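Local coordinates for protein Crov588 (Cafeteriavirus, PDB 6NYR) that is of unknown function but folds its FNIP-type leucine-rich repeats, a repeat class that commonly serves protein recognition, into a circular solenoid, at residues S63-V69 with Y81-N86; K650-Y656 with F673-N679; L92-K97 with I112-P118. All coordinates share one frame; numbering follows the deposited sequence.

Contact 1: S63-V69 with Y81-N86; sequences SEFNKDV and YGIYKN
Two successive coils of the leucine-rich-repeat solenoid meet where Phe65 and Asn66, in the loop after strand 56-58, face Tyr81, Lys85 and Asn86, in the loop after strand 78-80. Neither segment is helix or strand, and side chains and water supply much of the bonding between them. The side-chain amide of Asn66 reaches across, its OD1 accepting from Asn86 N at 3.2 Å. The N-H aims almost straight at the oxygen (176°) yet comes from above the carbonyl plane. Chi1 of Asn66 (-169°) sets CG opposite the backbone N, which lets OD1 meet Asn86 N. Lys85 runs alongside Phe65, pointing the same way, with its CE 3.7 Å from Phe65 CE2. A lysine suits this place because its methylenes pack on Phe65 while its NZ makes a weak bond to Lys67 O and a salt bridge to Glu91. Tyr81 presents a ring edge to Phe65, its CE1 3.9 Å from Phe65 CE2, while its OH butts against Val69 CG1 (3.6 Å). Phe59, which stacks on Phe65, also meets the Tyr81 ring. At the other end of the contact the Tyr84 edge meets Glu64, Tyr84 CD2 lying 3.6 Å from Glu64 CA. Water 1 donates to Ser63 O (2.8 Å) and Phe65 O (2.7 Å), joining two carbonyls of one loop, and bonds weakly to Tyr84 N in the other. Ser63 OG shapes its own loop by accepting from Phe65 N in an ST turn. Aromatic and lysine-chain packing, an amide bond and bridging water thus add to the pairing of strands 56-58 and 78-80.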
loop_
_atom_site.group_PDB
_atom_site.type_symbol
_atom_site.label_atom_id
_atom_site.label_comp_id
_atom_site.label_asym_id
_atom_site.label_seq_id
_atom_site.Cartn_x
_atom_site.Cartn_y
_atom_site.Cartn_z
ATOM N N SER A 63 -13.315 2.708 -19.809
ATOM C CA SER A 63 -12.996 2.943 -21.212
ATOM C C SER A 63 -14.190 3.483 -21.992
ATOM O O SER A 63 -15.334 3.070 -21.786
ATOM C CB SER A 63 -12.513 1.644 -21.861
ATOM O OG SER A 63 -12.907 1.578 -23.226
ATOM N N GLU A 64 -13.904 4.406 -22.909
ATOM C CA GLU A 64 -14.905 5.021 -23.775
ATOM C C GLU A 64 -15.072 4.279 -25.101
ATOM O O GLU A 64 -15.698 4.810 -26.024
ATOM C CB GLU A 64 -14.516 6.479 -24.040
ATOM C CG GLU A 64 -14.383 7.318 -22.775
ATOM C CD GLU A 64 -14.180 8.797 -23.056
ATOM O OE1 GLU A 64 -14.210 9.194 -24.241
ATOM O OE2 GLU A 64 -13.994 9.568 -22.090
ATOM N N PHE A 65 -14.540 3.065 -25.205
ATOM C CA PHE A 65 -14.600 2.288 -26.436
ATOM C C PHE A 65 -16.002 1.741 -26.674
ATOM O O PHE A 65 -16.578 1.078 -25.806
ATOM C CB PHE A 65 -13.581 1.144 -26.346
ATOM C CG PHE A 65 -13.592 0.205 -27.514
ATOM C CD1 PHE A 65 -12.946 0.540 -28.688
ATOM C CD2 PHE A 65 -14.223 -1.026 -27.426
ATOM C CE1 PHE A 65 -12.940 -0.324 -29.763
ATOM C CE2 PHE A 65 -14.221 -1.897 -28.499
ATOM C CZ PHE A 65 -13.576 -1.545 -29.670
ATOM N N ASN A 66 -16.555 2.029 -27.863
ATOM C CA ASN A 66 -17.762 1.351 -28.340
ATOM C C ASN A 66 -17.712 1.288 -29.871
ATOM O O ASN A 66 -18.418 2.002 -30.586
ATOM C CB ASN A 66 -19.058 2.023 -27.873
ATOM C CG ASN A 66 -20.290 1.159 -28.144
ATOM O OD1 ASN A 66 -20.170 -0.033 -28.444
ATOM N ND2 ASN A 66 -21.474 1.758 -28.035
ATOM N N LYS A 67 -16.853 0.417 -30.388
ATOM C CA LYS A 67 -16.800 0.118 -31.810
ATOM C C LYS A 67 -17.283 -1.308 -32.047
ATOM O O LYS A 67 -17.079 -2.193 -31.210
ATOM C CB LYS A 67 -15.378 0.273 -32.366
ATOM C CG LYS A 67 -14.785 1.662 -32.219
ATOM C CD LYS A 67 -15.642 2.712 -32.904
ATOM C CE LYS A 67 -14.942 4.061 -32.926
ATOM N NZ LYS A 67 -15.846 5.149 -33.394
ATOM N N ASP A 68 -17.922 -1.534 -33.194
ATOM C CA ASP A 68 -18.250 -2.898 -33.591
ATOM C C ASP A 68 -16.964 -3.695 -33.754
ATOM O O ASP A 68 -15.998 -3.223 -34.359
ATOM C CB ASP A 68 -19.062 -2.909 -34.883
ATOM C CG ASP A 68 -20.443 -2.311 -34.703
ATOM O OD1 ASP A 68 -20.541 -1.185 -34.169
ATOM O OD2 ASP A 68 -21.432 -2.971 -35.092
ATOM N N VAL A 69 -16.944 -4.895 -33.184
ATOM C CA VAL A 69 -15.757 -5.740 -33.139
ATOM C C VAL A 69 -16.172 -7.130 -33.601
ATOM O O VAL A 69 -16.885 -7.838 -32.880
ATOM C CB VAL A 69 -15.144 -5.791 -31.734
ATOM C CG1 VAL A 69 -13.933 -6.703 -31.707
ATOM C CG2 VAL A 69 -14.770 -4.385 -31.262
ATOM N N TYR A 81 -13.999 -5.990 -21.665
ATOM C CA TYR A 81 -14.562 -4.741 -22.153
ATOM C C TYR A 81 -14.998 -3.848 -20.993
ATOM O O TYR A 81 -15.135 -4.286 -19.846
ATOM C CB TYR A 81 -15.747 -5.007 -23.090
ATOM C CG TYR A 81 -15.377 -5.586 -24.436
ATOM C CD1 TYR A 81 -14.802 -4.791 -25.418
ATOM C CD2 TYR A 81 -15.619 -6.921 -24.733
ATOM C CE1 TYR A 81 -14.471 -5.306 -26.656
ATOM C CE2 TYR A 81 -15.287 -7.448 -25.970
ATOM C CZ TYR A 81 -14.717 -6.633 -26.928
ATOM O OH TYR A 81 -14.384 -7.145 -28.162
ATOM N N GLY A 82 -15.251 -2.576 -21.324
ATOM C CA GLY A 82 -15.464 -1.541 -20.349
ATOM C C GLY A 82 -16.892 -1.037 -20.296
ATOM O O GLY A 82 -17.838 -1.706 -20.733
ATOM N N ILE A 83 -17.043 0.189 -19.792
ATOM C CA ILE A 83 -18.345 0.671 -19.348
ATOM C C ILE A 83 -19.249 1.070 -20.504
ATOM O O ILE A 83 -20.478 0.972 -20.391
ATOM C CB ILE A 83 -18.141 1.848 -18.376
ATOM C CG1 ILE A 83 -19.456 2.229 -17.692
ATOM C CG2 ILE A 83 -17.587 3.066 -19.120
ATOM C CD1 ILE A 83 -19.887 1.250 -16.627
ATOM N N TYR A 84 -18.686 1.530 -21.614
ATOM C CA TYR A 84 -19.482 2.065 -22.709
ATOM C C TYR A 84 -19.676 1.077 -23.854
ATOM O O TYR A 84 -20.354 1.410 -24.832
ATOM C CB TYR A 84 -18.826 3.349 -23.236
ATOM C CG TYR A 84 -19.072 4.589 -22.399
ATOM C CD1 TYR A 84 -20.362 4.953 -22.018
ATOM C CD2 TYR A 84 -18.019 5.400 -21.998
ATOM C CE1 TYR A 84 -20.593 6.091 -21.260
ATOM C CE2 TYR A 84 -18.243 6.541 -21.234
ATOM C CZ TYR A 84 -19.527 6.878 -20.871
ATOM O OH TYR A 84 -19.746 8.009 -20.119
ATOM N N LYS A 85 -19.126 -0.131 -23.751
ATOM C CA LYS A 85 -19.168 -1.084 -24.852
ATOM C C LYS A 85 -20.475 -1.868 -24.854
ATOM O O LYS A 85 -20.888 -2.414 -23.827
ATOM C CB LYS A 85 -17.984 -2.046 -24.757
ATOM C CG LYS A 85 -17.930 -3.108 -25.849
ATOM C CD LYS A 85 -17.773 -2.488 -27.233
ATOM C CE LYS A 85 -17.527 -3.557 -28.296
ATOM N NZ LYS A 85 -18.747 -3.900 -29.083
ATOM N N ASN A 86 -21.121 -1.917 -26.015
ATOM C CA ASN A 86 -22.297 -2.738 -26.260
ATOM C C ASN A 86 -21.913 -3.930 -27.130
ATOM O O ASN A 86 -20.806 -4.004 -27.671
ATOM C CB ASN A 86 -23.396 -1.911 -26.938
ATOM C CG ASN A 86 -24.781 -2.492 -26.730
ATOM O OD1 ASN A 86 -24.935 -3.654 -26.357
ATOM N ND2 ASN A 86 -25.803 -1.678 -26.973
HETATM O O HOH W 1 -15.817 0.762 -23.249
HETATM O O HOH W 2 -14.319 -1.465 -24.079
HETATM O O HOH W 3 -21.977 3.247 -25.905
#

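Contact 2: K650-Y656 with F673-N679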
loop_
_atom_site.group_PDB
_atom_site.type_symbol
_atom_site.label_atom_id
_atom_site.label_comp_id
_atom_site.label_asym_id
_atom_site.label_seq_id
_atom_site.Cartn_x
_atom_site.Cartn_y
_atom_site.Cartn_z
ATOM N N LYS A 650 19.893 9.466 -23.348
ATOM C CA LYS A 650 18.865 8.457 -23.575
ATOM C C LYS A 650 17.453 9.007 -23.490
ATOM O O LYS A 650 16.594 8.597 -24.274
ATOM C CB LYS A 650 19.031 7.309 -22.571
ATOM C CG LYS A 650 20.337 6.535 -22.732
ATOM C CD LYS A 650 20.417 5.360 -21.765
ATOM C CE LYS A 650 21.755 4.635 -21.859
ATOM N NZ LYS A 650 21.919 3.986 -23.201
ATOM N N VAL A 651 17.186 9.928 -22.568
ATOM C CA VAL A 651 15.838 10.438 -22.352
ATOM C C VAL A 651 15.892 11.940 -22.120
ATOM O O VAL A 651 16.622 12.415 -21.245
ATOM C CB VAL A 651 15.153 9.739 -21.158
ATOM C CG1 VAL A 651 13.807 10.381 -20.862
ATOM C CG2 VAL A 651 14.993 8.255 -21.438
ATOM N N LEU A 652 15.100 12.681 -22.894
ATOM C CA LEU A 652 14.915 14.115 -22.709
ATOM C C LEU A 652 13.475 14.355 -22.268
ATOM O O LEU A 652 12.537 13.982 -22.981
ATOM C CB LEU A 652 15.221 14.877 -23.997
ATOM C CG LEU A 652 14.881 16.368 -24.011
ATOM C CD1 LEU A 652 15.654 17.100 -22.927
ATOM C CD2 LEU A 652 15.181 16.963 -25.382
ATOM N N LYS A 653 13.307 14.968 -21.099
ATOM C CA LYS A 653 11.992 15.258 -20.534
ATOM C C LYS A 653 11.678 16.739 -20.715
ATOM O O LYS A 653 12.444 17.601 -20.269
ATOM C CB LYS A 653 11.957 14.881 -19.053
ATOM C CG LYS A 653 10.630 15.139 -18.361
ATOM C CD LYS A 653 9.613 14.046 -18.638
ATOM C CE LYS A 653 9.748 12.919 -17.620
ATOM N NZ LYS A 653 9.073 13.251 -16.327
ATOM N N ILE A 654 10.527 17.027 -21.323
ATOM C CA ILE A 654 10.213 18.357 -21.832
ATOM C C ILE A 654 8.741 18.664 -21.599
ATOM O O ILE A 654 7.890 17.770 -21.600
ATOM C CB ILE A 654 10.564 18.450 -23.339
ATOM C CG1 ILE A 654 12.076 18.628 -23.534
ATOM C CG2 ILE A 654 9.791 19.559 -24.028
ATOM C CD1 ILE A 654 12.657 19.826 -22.805
ATOM N N TYR A 655 8.442 19.945 -21.397
ATOM C CA TYR A 655 7.060 20.404 -21.336
ATOM C C TYR A 655 6.496 20.429 -22.751
ATOM O O TYR A 655 7.065 21.077 -23.638
ATOM C CB TYR A 655 6.968 21.786 -20.695
ATOM C CG TYR A 655 5.559 22.349 -20.652
ATOM C CD1 TYR A 655 4.483 21.556 -20.270
ATOM C CD2 TYR A 655 5.306 23.675 -20.977
ATOM C CE1 TYR A 655 3.197 22.063 -20.227
ATOM C CE2 TYR A 655 4.023 24.192 -20.931
ATOM C CZ TYR A 655 2.971 23.381 -20.554
ATOM O OH TYR A 655 1.688 23.888 -20.506
ATOM N N TYR A 656 5.394 19.710 -22.969
ATOM C CA TYR A 656 4.800 19.651 -24.299
ATOM C C TYR A 656 4.561 21.042 -24.869
ATOM O O TYR A 656 4.855 21.295 -26.044
ATOM C CB TYR A 656 3.487 18.874 -24.241
ATOM C CG TYR A 656 2.889 18.581 -25.593
ATOM C CD1 TYR A 656 3.345 17.513 -26.350
ATOM C CD2 TYR A 656 1.872 19.369 -26.112
ATOM C CE1 TYR A 656 2.805 17.236 -27.588
ATOM C CE2 TYR A 656 1.326 19.101 -27.349
ATOM C CZ TYR A 656 1.798 18.034 -28.084
ATOM O OH TYR A 656 1.259 17.759 -29.320
ATOM N N PHE A 673 17.987 9.486 -28.979
ATOM C CA PHE A 673 17.378 9.495 -27.658
ATOM C C PHE A 673 15.859 9.566 -27.771
ATOM O O PHE A 673 15.292 9.778 -28.844
ATOM C CB PHE A 673 17.903 10.667 -26.815
ATOM C CG PHE A 673 17.655 12.014 -27.426
ATOM C CD1 PHE A 673 16.468 12.691 -27.185
ATOM C CD2 PHE A 673 18.606 12.606 -28.236
ATOM C CE1 PHE A 673 16.237 13.931 -27.747
ATOM C CE2 PHE A 673 18.379 13.846 -28.800
ATOM C CZ PHE A 673 17.195 14.506 -28.557
ATOM N N LYS A 674 15.209 9.373 -26.629
ATOM C CA LYS A 674 13.759 9.338 -26.510
ATOM C C LYS A 674 13.281 10.595 -25.800
ATOM O O LYS A 674 13.899 11.047 -24.832
ATOM C CB LYS A 674 13.343 8.074 -25.755
ATOM C CG LYS A 674 11.898 7.994 -25.348
ATOM C CD LYS A 674 11.795 8.011 -23.831
ATOM C CE LYS A 674 10.448 7.485 -23.362
ATOM N NZ LYS A 674 10.410 5.996 -23.405
ATOM N N ILE A 675 12.186 11.167 -26.294
ATOM C CA ILE A 675 11.647 12.415 -25.765
ATOM C C ILE A 675 10.382 12.102 -24.978
ATOM O O ILE A 675 9.440 11.503 -25.511
ATOM C CB ILE A 675 11.354 13.429 -26.881
ATOM C CG1 ILE A 675 12.648 13.870 -27.562
ATOM C CG2 ILE A 675 10.620 14.639 -26.316
ATOM C CD1 ILE A 675 12.437 14.487 -28.927
ATOM N N GLU A 676 10.368 12.508 -23.712
ATOM C CA GLU A 676 9.208 12.373 -22.840
ATOM C C GLU A 676 8.596 13.748 -22.606
ATOM O O GLU A 676 9.298 14.682 -22.208
ATOM C CB GLU A 676 9.603 11.741 -21.502
ATOM C CG GLU A 676 9.866 10.247 -21.576
ATOM C CD GLU A 676 10.285 9.652 -20.243
ATOM O OE1 GLU A 676 10.082 10.313 -19.204
ATOM O OE2 GLU A 676 10.831 8.529 -20.239
ATOM N N TYR A 677 7.294 13.868 -22.840
ATOM C CA TYR A 677 6.588 15.124 -22.622
ATOM C C TYR A 677 5.802 15.055 -21.317
ATOM O O TYR A 677 5.377 13.983 -20.881
ATOM C CB TYR A 677 5.635 15.447 -23.781
ATOM C CG TYR A 677 6.324 15.637 -25.113
ATOM C CD1 TYR A 677 7.261 16.648 -25.293
ATOM C CD2 TYR A 677 6.028 14.819 -26.198
ATOM C CE1 TYR A 677 7.897 16.826 -26.507
ATOM C CE2 TYR A 677 6.658 14.994 -27.418
ATOM C CZ TYR A 677 7.589 15.999 -27.565
ATOM O OH TYR A 677 8.214 16.175 -28.777
ATOM N N PHE A 678 5.624 16.214 -20.687
ATOM C CA PHE A 678 4.733 16.333 -19.541
ATOM C C PHE A 678 3.789 17.510 -19.744
ATOM O O PHE A 678 4.012 18.384 -20.588
ATOM C CB PHE A 678 5.498 16.481 -18.203
ATOM C CG PHE A 678 6.361 17.710 -18.106
ATOM C CD1 PHE A 678 5.837 18.914 -17.661
ATOM C CD2 PHE A 678 7.707 17.651 -18.429
ATOM C CE1 PHE A 678 6.633 20.039 -17.563
ATOM C CE2 PHE A 678 8.507 18.773 -18.333
ATOM C CZ PHE A 678 7.969 19.966 -17.896
ATOM N N ASN A 679 2.708 17.498 -18.967
ATOM C CA ASN A 679 1.653 18.496 -19.028
ATOM C C ASN A 679 1.638 19.324 -17.741
ATOM O O ASN A 679 2.374 19.057 -16.783
ATOM C CB ASN A 679 0.285 17.839 -19.218
ATOM C CG ASN A 679 0.040 17.378 -20.633
ATOM O OD1 ASN A 679 -0.156 16.189 -20.880
ATOM N ND2 ASN A 679 0.041 18.314 -21.570
#
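Strands 651-655 and 674-678 pair in parallel, Val651 opposite Lys674 and Tyr655 opposite Phe678, at the C-terminal end of the solenoid. Six backbone hydrogen bonds run between the segments, from Lys674 N to Lys650 O (2.8 Å) through to Tyr656 N to Phe678 O (3.1 Å). CA-H...O contacts such as Tyr677 CA to Ile654 O add to them.

Apolar packing lies on both faces. Leu652 runs beside Phe673, its CD2 4.0 Å from Phe673 CE1. Chi1 of 62° sets CG of Phe678 between its own N and carbonyl carbon, and the flat ring, well shaped to lie on backbone, rests one face against Tyr655 CA, with CZ 3.5 Å from Tyr655 CB. The Tyr655 ring is slid well aside. Tyr677 offers a broad face to the edge of Tyr656, planes at 90°, Tyr656 CD1 being 3.7 Å from Tyr677 CG; Ile675 CG2 takes the opposite face of the Tyr677 ring.

Charge contributes loosely. Lys653, bent along its chain, leaves NZ 4.2 Å from Glu676 OE1, beyond a salt bridge, while Glu676 also has a long, weak ion pair with Lys3. Backbone bonding therefore fixes the register, aromatic rings pack around the Tyr655-Phe678 end, and electrostatics probably add only modestly.

Contact 3: L92-K97 with I112-P118; sequences LQNLPK and IVENVLP
Val116 CG1 rests 3.7 Å from Leu92 CB, at the base of that side chain. The methyl is brought forward by chi1 of -179°, which places CG1 across from the backbone N of Val116. The far end of Leu92 reaches Ile112, Leu92 CD1 touching Ile112 CD1 at 4.1 Å, the two side chains crossing at about a right angle. Leu117 CD1 approaches the same Leu92 methyl more distantly, and Phe108 and His87 pack on this leucine from outside the contact. Next along, Leu95 slants across the Pro118 ring: its CB lies 3.8 Å from Pro118 CG and its CD1 4.0 Å from Pro118 CD. Lys97, bent at chi2 and chi3, curls back so that NZ stands 3.7 Å from Pro118 CA, at the exposed border of the contact.

Leu92 and Leu95 can act together because Leu95 N bonds to Leu92 O (3.1 Å), a tight turn that brings both leucines to the same segment. Both segments belong to one FNIP repeat, and they join helix 89-93 and the residues that follow it to the loop before strand 123-125. No hydrogen bond crosses between them. Branched aliphatic chains and a proline ring, which brings no N-H, suit such a junction, whose cohesion is essentially hydrophobic.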
loop_
_atom_site.group_PDB
_atom_site.type_symbol
_atom_site.label_atom_id
_atom_site.label_comp_id
_atom_site.label_asym_id
_atom_site.label_seq_id
_atom_site.Cartn_x
_atom_site.Cartn_y
_atom_site.Cartn_z
ATOM N N LEU A 92 -21.038 -11.438 -30.647
ATOM C CA LEU A 92 -20.625 -12.494 -29.728
ATOM C C LEU A 92 -20.405 -13.806 -30.471
ATOM O O LEU A 92 -19.485 -14.568 -30.150
ATOM C CB LEU A 92 -21.669 -12.670 -28.629
ATOM C CG LEU A 92 -21.983 -11.422 -27.803
ATOM C CD1 LEU A 92 -22.959 -11.767 -26.684
ATOM C CD2 LEU A 92 -20.709 -10.792 -27.262
ATOM N N GLN A 93 -21.253 -14.085 -31.460
ATOM C CA GLN A 93 -21.104 -15.278 -32.281
ATOM C C GLN A 93 -19.833 -15.223 -33.115
ATOM O O GLN A 93 -19.291 -16.270 -33.491
ATOM C CB GLN A 93 -22.337 -15.396 -33.176
ATOM C CG GLN A 93 -22.753 -16.780 -33.576
ATOM C CD GLN A 93 -24.215 -16.809 -34.002
ATOM O OE1 GLN A 93 -24.958 -15.852 -33.773
ATOM N NE2 GLN A 93 -24.631 -17.904 -34.623
ATOM N N ASN A 94 -19.335 -14.022 -33.395
ATOM C CA ASN A 94 -18.102 -13.847 -34.147
ATOM C C ASN A 94 -16.859 -13.812 -33.270
ATOM O O ASN A 94 -15.753 -13.700 -33.806
ATOM C CB ASN A 94 -18.180 -12.557 -34.975
ATOM C CG ASN A 94 -19.128 -12.681 -36.153
ATOM O OD1 ASN A 94 -19.432 -13.787 -36.606
ATOM N ND2 ASN A 94 -19.601 -11.546 -36.657
ATOM N N LEU A 95 -17.004 -13.902 -31.950
ATOM C CA LEU A 95 -15.840 -14.044 -31.089
ATOM C C LEU A 95 -15.046 -15.287 -31.494
ATOM O O LEU A 95 -15.626 -16.299 -31.904
ATOM C CB LEU A 95 -16.258 -14.147 -29.624
ATOM C CG LEU A 95 -16.826 -12.884 -28.976
ATOM C CD1 LEU A 95 -17.355 -13.195 -27.578
ATOM C CD2 LEU A 95 -15.791 -11.772 -28.914
ATOM N N PRO A 96 -13.720 -15.234 -31.404
ATOM C CA PRO A 96 -12.911 -16.374 -31.848
ATOM C C PRO A 96 -13.033 -17.565 -30.910
ATOM O O PRO A 96 -13.163 -17.429 -29.689
ATOM C CB PRO A 96 -11.479 -15.818 -31.853
ATOM C CG PRO A 96 -11.503 -14.726 -30.823
ATOM C CD PRO A 96 -12.895 -14.126 -30.880
ATOM N N LYS A 97 -12.986 -18.760 -31.509
ATOM C CA LYS A 97 -13.115 -19.999 -30.753
ATOM C C LYS A 97 -11.914 -20.268 -29.852
ATOM O O LYS A 97 -11.942 -21.239 -29.086
ATOM C CB LYS A 97 -13.320 -21.182 -31.701
ATOM C CG LYS A 97 -14.646 -21.151 -32.462
ATOM C CD LYS A 97 -15.862 -21.021 -31.538
ATOM C CE LYS A 97 -16.210 -19.559 -31.265
ATOM N NZ LYS A 97 -17.675 -19.358 -31.015
ATOM N N ILE A 112 -28.969 -13.926 -24.252
ATOM C CA ILE A 112 -28.030 -14.812 -24.932
ATOM C C ILE A 112 -28.663 -16.197 -25.009
ATOM O O ILE A 112 -29.030 -16.776 -23.981
ATOM C CB ILE A 112 -26.676 -14.873 -24.211
ATOM C CG1 ILE A 112 -25.999 -13.506 -24.222
ATOM C CG2 ILE A 112 -25.784 -15.941 -24.848
ATOM C CD1 ILE A 112 -24.731 -13.450 -23.393
ATOM N N VAL A 113 -28.768 -16.740 -26.220
ATOM C CA VAL A 113 -29.341 -18.065 -26.412
ATOM C C VAL A 113 -28.256 -19.092 -26.711
ATOM O O VAL A 113 -27.062 -18.781 -26.672
ATOM C CB VAL A 113 -30.401 -18.051 -27.529
ATOM C CG1 VAL A 113 -31.650 -17.308 -27.068
ATOM C CG2 VAL A 113 -29.846 -17.400 -28.791
ATOM N N GLU A 114 -28.674 -20.326 -26.984
ATOM C CA GLU A 114 -27.745 -21.427 -27.189
ATOM C C GLU A 114 -26.801 -21.155 -28.354
ATOM O O GLU A 114 -27.160 -20.511 -29.343
ATOM C CB GLU A 114 -28.531 -22.715 -27.449
ATOM C CG GLU A 114 -27.696 -23.973 -27.557
ATOM C CD GLU A 114 -28.549 -25.230 -27.585
ATOM O OE1 GLU A 114 -29.792 -25.112 -27.513
ATOM O OE2 GLU A 114 -27.975 -26.335 -27.676
ATOM N N ASN A 115 -25.572 -21.653 -28.213
ATOM C CA ASN A 115 -24.576 -21.630 -29.283
ATOM C C ASN A 115 -24.229 -20.208 -29.709
ATOM O O ASN A 115 -24.122 -19.904 -30.900
ATOM C CB ASN A 115 -25.047 -22.440 -30.495
ATOM C CG ASN A 115 -25.039 -23.931 -30.241
ATOM O OD1 ASN A 115 -26.074 -24.593 -30.324
ATOM N ND2 ASN A 115 -23.867 -24.473 -29.933
ATOM N N VAL A 116 -24.044 -19.327 -28.733
ATOM C CA VAL A 116 -23.569 -17.968 -28.981
ATOM C C VAL A 116 -22.196 -17.741 -28.349
ATOM O O VAL A 116 -21.224 -17.444 -29.045
ATOM C CB VAL A 116 -24.594 -16.920 -28.492
ATOM C CG1 VAL A 116 -24.091 -15.511 -28.774
ATOM C CG2 VAL A 116 -25.946 -17.154 -29.151
ATOM N N LEU A 117 -22.092 -17.894 -27.027
ATOM C CA LEU A 117 -20.816 -17.698 -26.352
ATOM C C LEU A 117 -19.805 -18.750 -26.815
ATOM O O LEU A 117 -20.176 -19.905 -27.069
ATOM C CB LEU A 117 -21.004 -17.779 -24.844
ATOM C CG LEU A 117 -21.183 -16.505 -24.017
ATOM C CD1 LEU A 117 -21.202 -15.229 -24.831
ATOM C CD2 LEU A 117 -22.467 -16.606 -23.165
ATOM N N PRO A 118 -18.526 -18.390 -26.913
ATOM C CA PRO A 118 -17.506 -19.371 -27.316
ATOM C C PRO A 118 -17.572 -20.640 -26.481
ATOM O O PRO A 118 -17.647 -20.597 -25.251
ATOM C CB PRO A 118 -16.189 -18.617 -27.105
ATOM C CG PRO A 118 -16.559 -17.166 -27.296
ATOM C CD PRO A 118 -17.972 -17.029 -26.761
#

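How the contacts relate
Along the chain the order is contact 1, contact 3, contact 2. The first two are close neighbours near the N-terminal end of the ring, their centres 18 Å apart and nearest atoms about 5 Å apart; residues 81-86 lead almost directly into helix 89-93, which contributes Leu92 and Gln93 to contact 3. Contact 2 lies more than 500 residues later, yet its centre is only 31 Å from that of contact 1, and 45 Å from that of contact 3. This follows from the circular course of the solenoid, which returns strand 674-678 to the neighbourhood of Met1 and Glu2. Contacts 1 and 3 are loop packing among early coils; contact 2 is the strand pairing that continues to the C-terminal end.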